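PDB 4NOH: lipoprotein, putative from Bacillus anthracis, which is of unknown function but is a putative lipoprotein of an uncharacterised family, possibly involved in lipid binding. Local coordinates for residues Gly83-Glu89 / Met101-Val107. Sequence-based numbering, arbitrary orientation.
Sequences GIVFAKE and MKYEGNV
Val85 and Tyr103 form a parallel beta bridge between strands 84-86 and 99-103, their side chains on the same face of a mixed beta sheet, near one margin of it; the next strand, 118-122, pairs with the other edge of 84-86. The backbone alternates as parallel strands do: Lys102 N donates to Gly83 O, Val85 N to Lys102 O (2.8 Å), and Glu104 N to Val85 O. Beyond Glu104 the chain bends at Gly105, whose positive phi suits glycine because a CB would be jammed against the carbonyl O of Glu104, yet its own carbonyl still accepts from Ala87 N, a less straight bond (141° at the hydrogen).

Tyr103 spans this irregular end. With CG anti to the backbone N (chi1 -175°), its ring reaches along residues 85-88, Gly105 N lying over the centre of one face, and carries the hydroxyl to Ala87. Small Ala87 sets CB 4.0 Å from Tyr103 CE1, while beta-branched Val85 turns CG1 onto Met101 CB (3.6 Å), the two side chains crossing at about a right angle. Met101, present as selenomethionine, has an unbranched chain that bends at chi2 and chi3 to bring SE 3.7 Å from Ile84 N, where a CB on Gly83 would clash with it.

Ile84 is on the other face, where CG2 meets the aliphatic CG of Glu104, a residue whose methylenes serve as apolar cover. The flat ring of buried Phe86 offers Val107 CB a face for a CH-pi contact, 3.8 Å from the centroid, while Glu104 O and Gly105 O lie at its edge. Asn106, in the loop after the strand, has OD1 bonded to Arg113 and ND2 to a water that Lys88 NZ reaches weakly. Tyr103 OH donates to Ala87 O at 2.7 Å, approaching from 37° above the carbonyl plane.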
ATOM      1  N   GLY A  83     -10.515   4.328  13.696  1.00 17.80           N
ATOM      2  CA  GLY A  83      -9.647   4.004  12.571  1.00 16.76           C
ATOM      3  C   GLY A  83      -8.502   5.004  12.536  1.00 15.56           C
ATOM      4  O   GLY A  83      -8.536   5.989  13.261  1.00 16.39           O
ATOM      5  N   ILE A  84      -7.512   4.761  11.677  1.00 14.19           N
ATOM      6  CA  ILE A  84      -6.330   5.615  11.638  1.00 14.19           C
ATOM      7  C   ILE A  84      -6.000   6.050  10.249  1.00 14.50           C
ATOM      8  O   ILE A  84      -6.399   5.405   9.276  1.00 13.21           O
ATOM      9  CB  ILE A  84      -5.071   4.899  12.209  1.00 14.67           C
ATOM     10  CG1 ILE A  84      -4.646   3.673  11.386  1.00 14.21           C
ATOM     11  CG2 ILE A  84      -5.324   4.509  13.675  1.00 15.11           C
ATOM     12  CD1 ILE A  84      -3.351   3.020  11.831  1.00 15.30           C
ATOM     13  N   VAL A  85      -5.266   7.155  10.176  1.00 13.81           N
ATOM     14  CA  VAL A  85      -4.809   7.639   8.879  1.00 14.19           C
ATOM     15  C   VAL A  85      -3.356   8.031   8.949  1.00 13.70           C
ATOM     16  O   VAL A  85      -2.893   8.581   9.948  1.00 15.04           O
ATOM     17  CB  VAL A  85      -5.687   8.806   8.343  1.00 14.89           C
ATOM     18  CG1 VAL A  85      -5.713  10.008   9.299  1.00 16.75           C
ATOM     19  CG2 VAL A  85      -5.243   9.209   6.929  1.00 16.39           C
ATOM     20  N   PHE A  86      -2.629   7.686   7.889  1.00 13.60           N
ATOM     21  CA  PHE A  86      -1.248   8.064   7.692  1.00 14.02           C
ATOM     22  C   PHE A  86      -1.201   9.086   6.554  1.00 14.19           C
ATOM     23  O   PHE A  86      -1.777   8.861   5.503  1.00 14.42           O
ATOM     24  CB  PHE A  86      -0.416   6.871   7.269  1.00 14.10           C
ATOM     25  CG  PHE A  86      -0.342   5.770   8.304  1.00 14.11           C
ATOM     26  CD1 PHE A  86       0.263   5.996   9.529  1.00 15.55           C
ATOM     27  CD2 PHE A  86      -0.792   4.485   8.002  1.00 14.62           C
ATOM     28  CE1 PHE A  86       0.404   4.970  10.443  1.00 15.24           C
ATOM     29  CE2 PHE A  86      -0.656   3.459   8.931  1.00 14.71           C
ATOM     30  CZ  PHE A  86      -0.081   3.714  10.150  1.00 15.77           C
ATOM     31  N   ALA A  87      -0.497  10.193   6.760  1.00 15.21           N
ATOM     32  CA  ALA A  87      -0.350  11.219   5.729  1.00 15.49           C
ATOM     33  C   ALA A  87       0.924  12.025   5.965  1.00 16.92           C
ATOM     34  O   ALA A  87       1.520  11.968   7.040  1.00 16.18           O
ATOM     35  CB  ALA A  87      -1.547  12.126   5.724  1.00 16.48           C
ATOM     36  N   LYS A  88       1.327  12.795   4.956  1.00 17.64           N
ATOM     37  CA  LYS A  88       2.554  13.581   5.033  1.00 21.08           C
ATOM     38  C   LYS A  88       2.528  14.592   6.172  1.00 21.96           C
ATOM     39  O   LYS A  88       3.547  14.825   6.820  1.00 25.47           O
ATOM     40  CB  LYS A  88       2.770  14.301   3.715  1.00 23.54           C
ATOM     41  CG  LYS A  88       3.999  15.182   3.705  1.00 29.73           C
ATOM     42  CD  LYS A  88       4.059  16.017   2.442  1.00 32.98           C
ATOM     43  CE  LYS A  88       5.228  16.988   2.499  1.00 37.05           C
ATOM     44  NZ  LYS A  88       6.509  16.246   2.646  1.00 37.96           N
ATOM     45  N   GLU A  89       1.373  15.218   6.359  1.00 21.37           N
ATOM     46  CA  GLU A  89       1.177  16.245   7.383  1.00 25.21           C
ATOM     47  C   GLU A  89       0.064  15.785   8.315  1.00 24.31           C
ATOM     48  O   GLU A  89      -0.678  14.868   7.989  1.00 20.61           O
ATOM     49  CB  GLU A  89       0.736  17.564   6.722  1.00 27.28           C
ATOM     50  CG  GLU A  89       1.602  18.000   5.540  1.00 31.65           C
ATOM     51  CD  GLU A  89       1.148  19.304   4.894  1.00 34.57           C
ATOM     52  OE1 GLU A  89       1.866  19.787   3.976  1.00 41.97           O
ATOM     53  OE2 GLU A  89       0.090  19.862   5.302  1.00 38.61           O
HETATM   54  N   MSE A 101     -10.932   9.691  11.226  1.00 20.93           N
HETATM   55  CA  MSE A 101      -9.731   8.923  11.448  1.00 19.83           C
HETATM   56  C   MSE A 101      -8.797   9.622  12.397  1.00 19.98           C
HETATM   57  O   MSE A 101      -8.768  10.852  12.485  1.00 21.91           O
HETATM   58  CB  MSE A 101      -8.969   8.778  10.125  1.00 18.10           C
HETATM   59  CG  MSE A 101      -9.760   8.079   9.008  1.00 17.38           C
HETATM   60 SE   MSE A 101     -10.098   6.164   9.368  1.00 18.78          SE
HETATM   61  CE  MSE A 101     -11.980   6.360   9.899  1.00 19.49           C
ATOM     62  N   LYS A 102      -8.012   8.832  13.108  1.00 19.03           N
ATOM     63  CA  LYS A 102      -6.992   9.352  14.008  1.00 20.48           C
ATOM     64  C   LYS A 102      -5.653   9.419  13.285  1.00 18.75           C
ATOM     65  O   LYS A 102      -5.204   8.417  12.718  1.00 16.52           O
ATOM     66  CB  LYS A 102      -6.851   8.406  15.176  1.00 24.41           C
ATOM     67  CG  LYS A 102      -5.886   8.831  16.240  1.00 30.09           C
ATOM     68  CD  LYS A 102      -5.525   7.659  17.152  1.00 35.42           C
ATOM     69  CE  LYS A 102      -6.722   6.858  17.608  1.00 37.77           C
ATOM     70  NZ  LYS A 102      -6.241   5.754  18.479  1.00 40.28           N
ATOM     71  N   TYR A 103      -4.993  10.575  13.338  1.00 19.46           N
ATOM     72  CA  TYR A 103      -3.695  10.697  12.654  1.00 18.48           C
ATOM     73  C   TYR A 103      -2.611   9.886  13.357  1.00 19.00           C
ATOM     74  O   TYR A 103      -2.405  10.047  14.573  1.00 21.45           O
ATOM     75  CB  TYR A 103      -3.248  12.158  12.573  1.00 20.22           C
ATOM     76  CG  TYR A 103      -1.986  12.362  11.791  1.00 20.35           C
ATOM     77  CD1 TYR A 103      -1.967  12.149  10.417  1.00 19.36           C
ATOM     78  CD2 TYR A 103      -0.802  12.781  12.411  1.00 21.50           C
ATOM     79  CE1 TYR A 103      -0.823  12.331   9.682  1.00 19.35           C
ATOM     80  CE2 TYR A 103       0.357  12.966  11.672  1.00 21.52           C
ATOM     81  CZ  TYR A 103       0.335  12.745  10.309  1.00 20.83           C
ATOM     82  OH  TYR A 103       1.495  12.944   9.563  1.00 20.39           O
ATOM     83  N   GLU A 104      -1.881   9.071  12.586  1.00 17.99           N
ATOM     84  CA  GLU A 104      -0.806   8.234  13.129  1.00 18.35           C
ATOM     85  C   GLU A 104       0.558   8.440  12.453  1.00 19.60           C
ATOM     86  O   GLU A 104       1.404   7.575  12.521  1.00 22.43           O
ATOM     87  CB  GLU A 104      -1.202   6.757  13.130  1.00 19.24           C
ATOM     88  CG  GLU A 104      -2.307   6.426  14.120  1.00 20.16           C
ATOM     89  CD  GLU A 104      -1.858   6.383  15.567  1.00 24.98           C
ATOM     90  OE1 GLU A 104      -0.662   6.599  15.877  1.00 29.11           O
ATOM     91  OE2 GLU A 104      -2.723   6.122  16.421  1.00 27.51           O
ATOM     92  N   GLY A 105       0.768   9.575  11.795  1.00 18.63           N
ATOM     93  CA  GLY A 105       2.084   9.866  11.275  1.00 18.69           C
ATOM     94  C   GLY A 105       2.282   9.695   9.792  1.00 16.84           C
ATOM     95  O   GLY A 105       1.362   9.331   9.047  1.00 16.39           O
ATOM     96  N   ASN A 106       3.499  10.006   9.378  1.00 17.45           N
ATOM     97  CA  ASN A 106       3.884   9.943   7.984  1.00 16.21           C
ATOM     98  C   ASN A 106       4.487   8.586   7.668  1.00 16.97           C
ATOM     99  O   ASN A 106       5.722   8.386   7.717  1.00 18.92           O
ATOM    100  CB  ASN A 106       4.854  11.067   7.638  1.00 17.58           C
ATOM    101  CG  ASN A 106       5.110  11.173   6.162  1.00 17.19           C
ATOM    102  OD1 ASN A 106       4.432  10.513   5.354  1.00 16.95           O
ATOM    103  ND2 ASN A 106       6.066  12.015   5.775  1.00 18.14           N
ATOM    104  N   VAL A 107       3.605   7.655   7.330  1.00 15.36           N
ATOM    105  CA  VAL A 107       3.960   6.282   6.976  1.00 14.19           C
ATOM    106  C   VAL A 107       3.457   6.043   5.553  1.00 13.39           C
ATOM    107  O   VAL A 107       2.392   6.511   5.181  1.00 13.29           O
ATOM    108  CB  VAL A 107       3.310   5.292   7.945  1.00 14.48           C
ATOM    109  CG1 VAL A 107       3.533   3.845   7.502  1.00 15.22           C
ATOM    110  CG2 VAL A 107       3.792   5.509   9.363  1.00 15.51           C
TER
HETATM  111  O   HOH W   1       7.060  12.922   3.029  1.00 24.77           O